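Local structure of FAD:protein FMN transferase (5MGY) at residues Thr21-Tyr26 against Leu180-Gly185; Pro198-Ile203 against Ile216-Gly221. The protein probably catalyses the magnesium-dependent transfer of FMN from FAD onto a threonine of a target protein, releasing AMP. All blocks are in the same frame, centred on the assembly; numbering follows the deposited sequence.

How the interactions relate
Interaction 1 and interaction 2 lie about 14 Å apart, centre to centre, on the same side of the chain's centre. They follow in series: the pairing of 21-26 with 180-185 is complete before the hairpin of 198-203 and 216-221 begins. Interaction 1 joins neighbouring strands 21-28 and 179-183, second and third in the large antiparallel sheet, whereas interaction 2 is a separate two-stranded sheet, with strand 186-190 touched from both. Direct evidence of their meeting is the indole of Trp-199, whose CE3 lies 3.6 Å from CB of Leu-180 and whose CH2 packs on Lys-25. The hairpin thus packs against the large sheet, and the side chain of Thr-184 in interaction 1 lies about 8 Å from the magnesium ion bound at Ser-157, Asp-271 and Thr-275.

Interaction 1 of 2, residues Thr21-Tyr26 against Leu180-Gly185; sequences TYTVKY and LVEITG
Thr-21 to Tyr-26 runs antiparallel to Leu-180 to Ile-183, with axes 4.6 Å apart at closest approach and 175° between their directions. Two hydrogen-bonded pairs, Thr-23 with Glu-182 and Lys-25 with Leu-180, supply four backbone bonds; the straightest is Glu-182 N to Thr-23 O, 2.7 Å and 168° at the hydrogen. Beyond the last strand residue, Thr-184 N still reaches Thr-21 O at 3.0 Å. On one face Tyr-22 CB meets Ile-183 CG1 at 3.9 Å, and Val-24 CG2 lies 4.3 Å from Val-181 CG1. On the other, Glu-182 bends at its second torsion (chi2 -95°), which lays the carboxylate over the neighbouring strand: OE2 comes 3.5 Å from Thr-23 CB, while OE1 makes a weak bond with Gly-185 N in the following turn. An alanine here would remove the carboxylate that lies against Thr-23 and would probably leave Gly-185 N without its weak bond to OE1. Helix 159-173 packs beneath Val-181 and Ile-183, and helix 35-53 beneath Tyr-22, whose OH bonds to Glu-43; strands 9-16 and 186-190 flank the pair within the antiparallel sheet.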
ATOM      1  N   THR A  21      -2.067  13.853   0.920  1.00 73.17           N
ATOM      2  CA  THR A  21      -3.041  14.222  -0.087  1.00 73.31           C
ATOM      3  C   THR A  21      -3.349  13.137  -1.128  1.00 71.27           C
ATOM      4  O   THR A  21      -2.503  12.221  -1.388  1.00 67.70           O
ATOM      5  CB  THR A  21      -2.609  15.456  -0.912  1.00 72.93           C
ATOM      6  OG1 THR A  21      -1.616  15.078  -1.894  1.00 67.57           O
ATOM      7  CG2 THR A  21      -2.109  16.577  -0.016  1.00 71.76           C
ATOM      8  N   TYR A  22      -4.542  13.321  -1.736  1.00 61.35           N
ATOM      9  CA  TYR A  22      -4.997  12.610  -2.920  1.00 53.33           C
ATOM     10  C   TYR A  22      -5.187  13.572  -4.103  1.00 50.44           C
ATOM     11  O   TYR A  22      -5.343  14.780  -3.943  1.00 50.27           O
ATOM     12  CB  TYR A  22      -6.300  11.840  -2.650  1.00 51.30           C
ATOM     13  CG  TYR A  22      -7.496  12.704  -2.308  1.00 53.06           C
ATOM     14  CD1 TYR A  22      -7.828  12.967  -0.994  1.00 54.13           C
ATOM     15  CD2 TYR A  22      -8.306  13.237  -3.303  1.00 52.57           C
ATOM     16  CE1 TYR A  22      -8.941  13.746  -0.670  1.00 59.15           C
ATOM     17  CE2 TYR A  22      -9.419  14.009  -2.990  1.00 55.85           C
ATOM     18  CZ  TYR A  22      -9.737  14.272  -1.672  1.00 59.37           C
ATOM     19  OH  TYR A  22     -10.819  15.066  -1.350  1.00 67.76           O
ATOM     20  N   THR A  23      -5.165  13.017  -5.293  1.00 46.84           N
ATOM     21  CA  THR A  23      -5.435  13.770  -6.475  1.00 47.64           C
ATOM     22  C   THR A  23      -6.113  12.853  -7.474  1.00 45.12           C
ATOM     23  O   THR A  23      -5.630  11.767  -7.735  1.00 43.25           O
ATOM     24  CB  THR A  23      -4.136  14.345  -7.059  1.00 49.30           C
ATOM     25  OG1 THR A  23      -3.594  15.298  -6.146  1.00 53.09           O
ATOM     26  CG2 THR A  23      -4.386  15.058  -8.409  1.00 51.02           C
ATOM     27  N   VAL A  24      -7.220  13.323  -8.020  1.00 44.22           N
ATOM     28  CA  VAL A  24      -7.932  12.646  -9.068  1.00 42.82           C
ATOM     29  C   VAL A  24      -7.865  13.529 -10.292  1.00 41.30           C
ATOM     30  O   VAL A  24      -8.023  14.733 -10.225  1.00 39.62           O
ATOM     31  CB  VAL A  24      -9.405  12.429  -8.677  1.00 44.71           C
ATOM     32  CG1 VAL A  24     -10.201  11.761  -9.800  1.00 44.58           C
ATOM     33  CG2 VAL A  24      -9.485  11.574  -7.419  1.00 43.98           C
ATOM     34  N   LYS A  25      -7.628  12.895 -11.416  1.00 40.91           N
ATOM     35  CA  LYS A  25      -7.721  13.528 -12.689  1.00 42.52           C
ATOM     36  C   LYS A  25      -8.552  12.671 -13.619  1.00 40.13           C
ATOM     37  O   LYS A  25      -8.417  11.471 -13.628  1.00 43.24           O
ATOM     38  CB  LYS A  25      -6.324  13.673 -13.278  1.00 47.99           C
ATOM     39  CG  LYS A  25      -5.386  14.633 -12.524  1.00 50.33           C
ATOM     40  CD  LYS A  25      -4.087  14.750 -13.296  1.00 50.25           C
ATOM     41  CE  LYS A  25      -3.084  15.576 -12.539  1.00 54.01           C
ATOM     42  NZ  LYS A  25      -1.857  15.783 -13.380  1.00 57.37           N
ATOM     43  N   TYR A  26      -9.416  13.280 -14.399  1.00 39.99           N
ATOM     44  CA  TYR A  26     -10.261  12.533 -15.300  1.00 41.67           C
ATOM     45  C   TYR A  26     -10.742  13.332 -16.488  1.00 42.17           C
ATOM     46  O   TYR A  26     -10.793  14.562 -16.454  1.00 42.50           O
ATOM     47  CB  TYR A  26     -11.463  11.978 -14.542  1.00 43.48           C
ATOM     48  CG  TYR A  26     -12.527  12.993 -14.172  1.00 43.03           C
ATOM     49  CD1 TYR A  26     -12.319  13.930 -13.140  1.00 41.88           C
ATOM     50  CD2 TYR A  26     -13.757  12.994 -14.829  1.00 43.10           C
ATOM     51  CE1 TYR A  26     -13.305  14.843 -12.797  1.00 42.65           C
ATOM     52  CE2 TYR A  26     -14.746  13.919 -14.482  1.00 45.06           C
ATOM     53  CZ  TYR A  26     -14.513  14.840 -13.485  1.00 41.95           C
ATOM     54  OH  TYR A  26     -15.489  15.720 -13.195  1.00 39.88           O
ATOM     55  N   LEU A 180      -6.736   9.288 -13.734  1.00 46.13           N
ATOM     56  CA  LEU A 180      -5.518   8.976 -12.982  1.00 45.78           C
ATOM     57  C   LEU A 180      -5.867   9.319 -11.570  1.00 41.38           C
ATOM     58  O   LEU A 180      -6.101  10.481 -11.309  1.00 40.14           O
ATOM     59  CB  LEU A 180      -4.324   9.862 -13.415  1.00 49.75           C
ATOM     60  CG  LEU A 180      -3.105  10.012 -12.450  1.00 48.38           C
ATOM     61  CD1 LEU A 180      -2.440   8.685 -12.250  1.00 49.66           C
ATOM     62  CD2 LEU A 180      -2.043  10.946 -12.982  1.00 47.87           C
ATOM     63  N   VAL A 181      -5.887   8.336 -10.680  1.00 36.93           N
ATOM     64  CA  VAL A 181      -6.301   8.548  -9.290  1.00 37.53           C
ATOM     65  C   VAL A 181      -5.098   8.320  -8.395  1.00 40.60           C
ATOM     66  O   VAL A 181      -4.574   7.248  -8.431  1.00 41.30           O
ATOM     67  CB  VAL A 181      -7.343   7.506  -8.925  1.00 35.58           C
ATOM     68  CG1 VAL A 181      -7.828   7.658  -7.547  1.00 35.95           C
ATOM     69  CG2 VAL A 181      -8.574   7.713  -9.689  1.00 35.02           C
ATOM     70  N   GLU A 182      -4.672   9.275  -7.573  1.00 43.21           N
ATOM     71  CA  GLU A 182      -3.546   9.039  -6.677  1.00 45.78           C
ATOM     72  C   GLU A 182      -3.922   9.301  -5.215  1.00 43.68           C
ATOM     73  O   GLU A 182      -4.364  10.393  -4.904  1.00 43.26           O
ATOM     74  CB  GLU A 182      -2.349   9.876  -7.127  1.00 52.96           C
ATOM     75  CG  GLU A 182      -1.190  10.027  -6.104  1.00 59.93           C
ATOM     76  CD  GLU A 182      -1.267  11.322  -5.242  1.00 71.69           C
ATOM     77  OE1 GLU A 182      -1.024  11.334  -4.031  1.00 80.75           O
ATOM     78  OE2 GLU A 182      -1.592  12.405  -5.726  1.00 75.43           O
ATOM     79  N   ILE A 183      -3.734   8.317  -4.324  1.00 41.46           N
ATOM     80  CA  ILE A 183      -4.064   8.483  -2.899  1.00 41.67           C
ATOM     81  C   ILE A 183      -2.792   8.179  -2.148  1.00 43.63           C
ATOM     82  O   ILE A 183      -2.353   7.057  -2.169  1.00 41.50           O
ATOM     83  CB  ILE A 183      -5.233   7.591  -2.469  1.00 39.70           C
ATOM     84  CG1 ILE A 183      -6.470   7.967  -3.310  1.00 41.46           C
ATOM     85  CG2 ILE A 183      -5.532   7.736  -0.974  1.00 39.18           C
ATOM     86  CD1 ILE A 183      -7.651   7.017  -3.195  1.00 43.35           C
ATOM     87  N   THR A 184      -2.176   9.205  -1.534  1.00 49.22           N
ATOM     88  CA  THR A 184      -0.926   9.080  -0.708  1.00 46.95           C
ATOM     89  C   THR A 184       0.122   8.252  -1.377  1.00 47.28           C
ATOM     90  O   THR A 184       0.742   7.393  -0.750  1.00 53.72           O
ATOM     91  CB  THR A 184      -1.125   8.485   0.706  1.00 45.30           C
ATOM     92  OG1 THR A 184      -1.271   7.072   0.635  1.00 45.16           O
ATOM     93  CG2 THR A 184      -2.337   9.061   1.369  1.00 50.82           C
ATOM     94  N   GLY A 185       0.301   8.469  -2.668  1.00 46.33           N
ATOM     95  CA  GLY A 185       1.360   7.857  -3.418  1.00 45.88           C
ATOM     96  C   GLY A 185       0.966   6.666  -4.240  1.00 45.53           C
ATOM     97  O   GLY A 185       1.443   6.523  -5.355  1.00 48.41           O
TER

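Interaction 2 of 2, residues Pro198-Ile203 against Ile216-Gly221; sequences PWRIAI and IVELDG
Ile-201 and Val-217 form the close-packed centre of this contact: their side chains lie alongside each other, pointing the same way, with the two CG2 methyls 3.5 Å apart. In both residues CG2 sits between the backbone N and the carbonyl carbon, which brings the two methyls side by side. Leu-219 adds CD1 against Ile-201 CG2 at 3.8 Å, its chain crossing at a slant. Behind these residues, Leu-187 of strand 186-190 meets Ile-201 and Leu-219, and Phe-318 meets Val-217. The backbones form a twisted antiparallel beta hairpin, 144° between strand directions, in which Ile-201 and Val-217 exchange two hydrogen bonds, N of each residue to O of the other, both 3.0 Å. The opposite face, carrying Arg-200, Ala-202, Ile-216 and Glu-218, is more exposed. There Arg-200 and Glu-218 run side by side to a salt bridge, NH2 to OE2 2.8 Å; the flat groups stand 78° apart and the hydrogen bond within it is weak, bent to 126°. Pro-198 CG rests 3.9 Å above the guanidinium plane, over its centre. Further along, Ile-216 CD1 reaches Ala-202 CB at 3.6 Å.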
ATOM      1  N   PRO A 198      -1.067   9.188 -23.383  1.00 51.73           N
ATOM      2  CA  PRO A 198      -1.291   8.373 -22.238  1.00 50.81           C
ATOM      3  C   PRO A 198      -0.977   9.082 -20.911  1.00 47.19           C
ATOM      4  O   PRO A 198      -0.289  10.135 -20.837  1.00 47.31           O
ATOM      5  CB  PRO A 198      -0.298   7.250 -22.459  1.00 51.45           C
ATOM      6  CG  PRO A 198       0.914   7.978 -22.965  1.00 53.82           C
ATOM      7  CD  PRO A 198       0.306   9.056 -23.818  1.00 51.99           C
ATOM      8  N   TRP A 199      -1.495   8.444 -19.868  1.00 45.47           N
ATOM      9  CA  TRP A 199      -1.129   8.764 -18.508  1.00 45.06           C
ATOM     10  C   TRP A 199       0.282   8.183 -18.195  1.00 45.42           C
ATOM     11  O   TRP A 199       0.593   7.023 -18.454  1.00 39.95           O
ATOM     12  CB  TRP A 199      -2.166   8.185 -17.555  1.00 42.60           C
ATOM     13  CG  TRP A 199      -3.579   8.690 -17.774  1.00 39.26           C
ATOM     14  CD1 TRP A 199      -4.613   7.980 -18.316  1.00 36.63           C
ATOM     15  CD2 TRP A 199      -4.111   9.963 -17.392  1.00 35.19           C
ATOM     16  NE1 TRP A 199      -5.739   8.736 -18.323  1.00 35.84           N
ATOM     17  CE2 TRP A 199      -5.471   9.953 -17.748  1.00 35.93           C
ATOM     18  CE3 TRP A 199      -3.585  11.076 -16.729  1.00 35.92           C
ATOM     19  CZ2 TRP A 199      -6.318  11.043 -17.516  1.00 35.26           C
ATOM     20  CZ3 TRP A 199      -4.410  12.159 -16.500  1.00 36.77           C
ATOM     21  CH2 TRP A 199      -5.770  12.143 -16.918  1.00 35.73           C
ATOM     22  N   ARG A 200       1.130   9.009 -17.616  1.00 50.94           N
ATOM     23  CA  ARG A 200       2.474   8.608 -17.312  1.00 56.03           C
ATOM     24  C   ARG A 200       2.860   8.876 -15.882  1.00 55.71           C
ATOM     25  O   ARG A 200       2.486   9.921 -15.296  1.00 57.51           O
ATOM     26  CB  ARG A 200       3.404   9.423 -18.180  1.00 66.80           C
ATOM     27  CG  ARG A 200       3.105   9.381 -19.672  1.00 69.09           C
ATOM     28  CD  ARG A 200       4.205  10.125 -20.395  1.00 73.56           C
ATOM     29  NE  ARG A 200       4.642   9.334 -21.531  1.00 77.80           N
ATOM     30  CZ  ARG A 200       4.463   9.682 -22.796  1.00 83.25           C
ATOM     31  NH1 ARG A 200       3.840  10.828 -23.113  1.00 86.50           N
ATOM     32  NH2 ARG A 200       4.880   8.863 -23.751  1.00 80.35           N
ATOM     33  N   ILE A 201       3.617   7.953 -15.315  1.00 56.71           N
ATOM     34  CA  ILE A 201       4.210   8.185 -14.021  1.00 61.18           C
ATOM     35  C   ILE A 201       5.746   8.087 -14.222  1.00 59.35           C
ATOM     36  O   ILE A 201       6.261   7.502 -15.205  1.00 45.55           O
ATOM     37  CB  ILE A 201       3.585   7.231 -12.939  1.00 67.70           C
ATOM     38  CG1 ILE A 201       3.877   7.656 -11.479  1.00 80.26           C
ATOM     39  CG2 ILE A 201       4.081   5.803 -13.103  1.00 66.06           C
ATOM     40  CD1 ILE A 201       3.471   9.065 -11.040  1.00 83.87           C
ATOM     41  N   ALA A 202       6.460   8.708 -13.282  1.00 63.15           N
ATOM     42  CA  ALA A 202       7.920   8.580 -13.143  1.00 63.32           C
ATOM     43  C   ALA A 202       8.299   7.738 -11.915  1.00 59.85           C
ATOM     44  O   ALA A 202       7.840   8.022 -10.799  1.00 61.40           O
ATOM     45  CB  ALA A 202       8.528   9.967 -12.995  1.00 69.46           C
ATOM     46  N   ILE A 203       9.142   6.725 -12.106  1.00 53.80           N
ATOM     47  CA  ILE A 203       9.754   6.056 -10.989  1.00 52.13           C
ATOM     48  C   ILE A 203      11.144   6.661 -10.825  1.00 56.15           C
ATOM     49  O   ILE A 203      11.870   6.808 -11.836  1.00 50.23           O
ATOM     50  CB  ILE A 203       9.829   4.561 -11.242  1.00 49.81           C
ATOM     51  CG1 ILE A 203       8.417   4.018 -11.428  1.00 47.25           C
ATOM     52  CG2 ILE A 203      10.501   3.868 -10.058  1.00 51.80           C
ATOM     53  CD1 ILE A 203       8.288   2.707 -12.161  1.00 44.52           C
ATOM     54  N   ILE A 216      10.239   6.351 -17.027  1.00 65.24           N
ATOM     55  CA  ILE A 216       8.885   6.823 -17.343  1.00 65.08           C
ATOM     56  C   ILE A 216       8.031   5.738 -17.959  1.00 61.08           C
ATOM     57  O   ILE A 216       8.390   5.180 -18.960  1.00 56.84           O
ATOM     58  CB  ILE A 216       8.916   7.974 -18.339  1.00 67.93           C
ATOM     59  CG1 ILE A 216       9.844   9.085 -17.838  1.00 76.96           C
ATOM     60  CG2 ILE A 216       7.529   8.525 -18.606  1.00 65.84           C
ATOM     61  CD1 ILE A 216       9.593   9.596 -16.435  1.00 77.58           C
ATOM     62  N   VAL A 217       6.873   5.488 -17.368  1.00 60.93           N
ATOM     63  CA  VAL A 217       6.002   4.431 -17.837  1.00 62.88           C
ATOM     64  C   VAL A 217       4.601   4.960 -18.113  1.00 58.41           C
ATOM     65  O   VAL A 217       4.131   5.912 -17.517  1.00 58.36           O
ATOM     66  CB  VAL A 217       5.930   3.224 -16.847  1.00 67.45           C
ATOM     67  CG1 VAL A 217       7.331   2.654 -16.631  1.00 69.58           C
ATOM     68  CG2 VAL A 217       5.261   3.584 -15.519  1.00 68.75           C
ATOM     69  N   GLU A 218       3.939   4.265 -19.011  1.00 54.99           N
ATOM     70  CA  GLU A 218       2.623   4.570 -19.440  1.00 56.53           C
ATOM     71  C   GLU A 218       1.662   3.635 -18.692  1.00 52.24           C
ATOM     72  O   GLU A 218       1.809   2.438 -18.768  1.00 52.42           O
ATOM     73  CB  GLU A 218       2.573   4.437 -20.973  1.00 61.04           C
ATOM     74  CG  GLU A 218       3.599   5.397 -21.618  1.00 70.17           C
ATOM     75  CD  GLU A 218       3.622   5.382 -23.139  1.00 74.05           C
ATOM     76  OE1 GLU A 218       2.757   4.654 -23.743  1.00 73.92           O
ATOM     77  OE2 GLU A 218       4.505   6.120 -23.683  1.00 72.56           O
ATOM     78  N   LEU A 219       0.717   4.176 -17.919  1.00 47.69           N
ATOM     79  CA  LEU A 219      -0.229   3.347 -17.186  1.00 45.94           C
ATOM     80  C   LEU A 219      -1.545   3.327 -17.908  1.00 46.44           C
ATOM     81  O   LEU A 219      -2.136   4.382 -18.163  1.00 49.47           O
ATOM     82  CB  LEU A 219      -0.445   3.888 -15.784  1.00 47.04           C
ATOM     83  CG  LEU A 219       0.774   3.899 -14.853  1.00 49.52           C
ATOM     84  CD1 LEU A 219       0.490   4.637 -13.569  1.00 50.21           C
ATOM     85  CD2 LEU A 219       1.196   2.503 -14.501  1.00 49.86           C
ATOM     86  N   ASP A 220      -2.004   2.140 -18.266  1.00 46.88           N
ATOM     87  CA  ASP A 220      -3.319   1.982 -18.911  1.00 47.87           C
ATOM     88  C   ASP A 220      -3.918   0.700 -18.341  1.00 45.46           C
ATOM     89  O   ASP A 220      -3.740  -0.372 -18.869  1.00 43.18           O
ATOM     90  CB  ASP A 220      -3.217   1.939 -20.465  1.00 49.37           C
ATOM     91  CG  ASP A 220      -4.623   1.959 -21.207  1.00 51.64           C
ATOM     92  OD1 ASP A 220      -4.658   1.891 -22.466  1.00 55.67           O
ATOM     93  OD2 ASP A 220      -5.694   2.038 -20.573  1.00 47.97           O
ATOM     94  N   GLY A 221      -4.625   0.840 -17.233  1.00 45.12           N
ATOM     95  CA  GLY A 221      -5.259  -0.278 -16.557  1.00 41.27           C
ATOM     96  C   GLY A 221      -4.373  -0.886 -15.505  1.00 39.32           C
ATOM     97  O   GLY A 221      -4.587  -2.011 -15.112  1.00 37.75           O
TER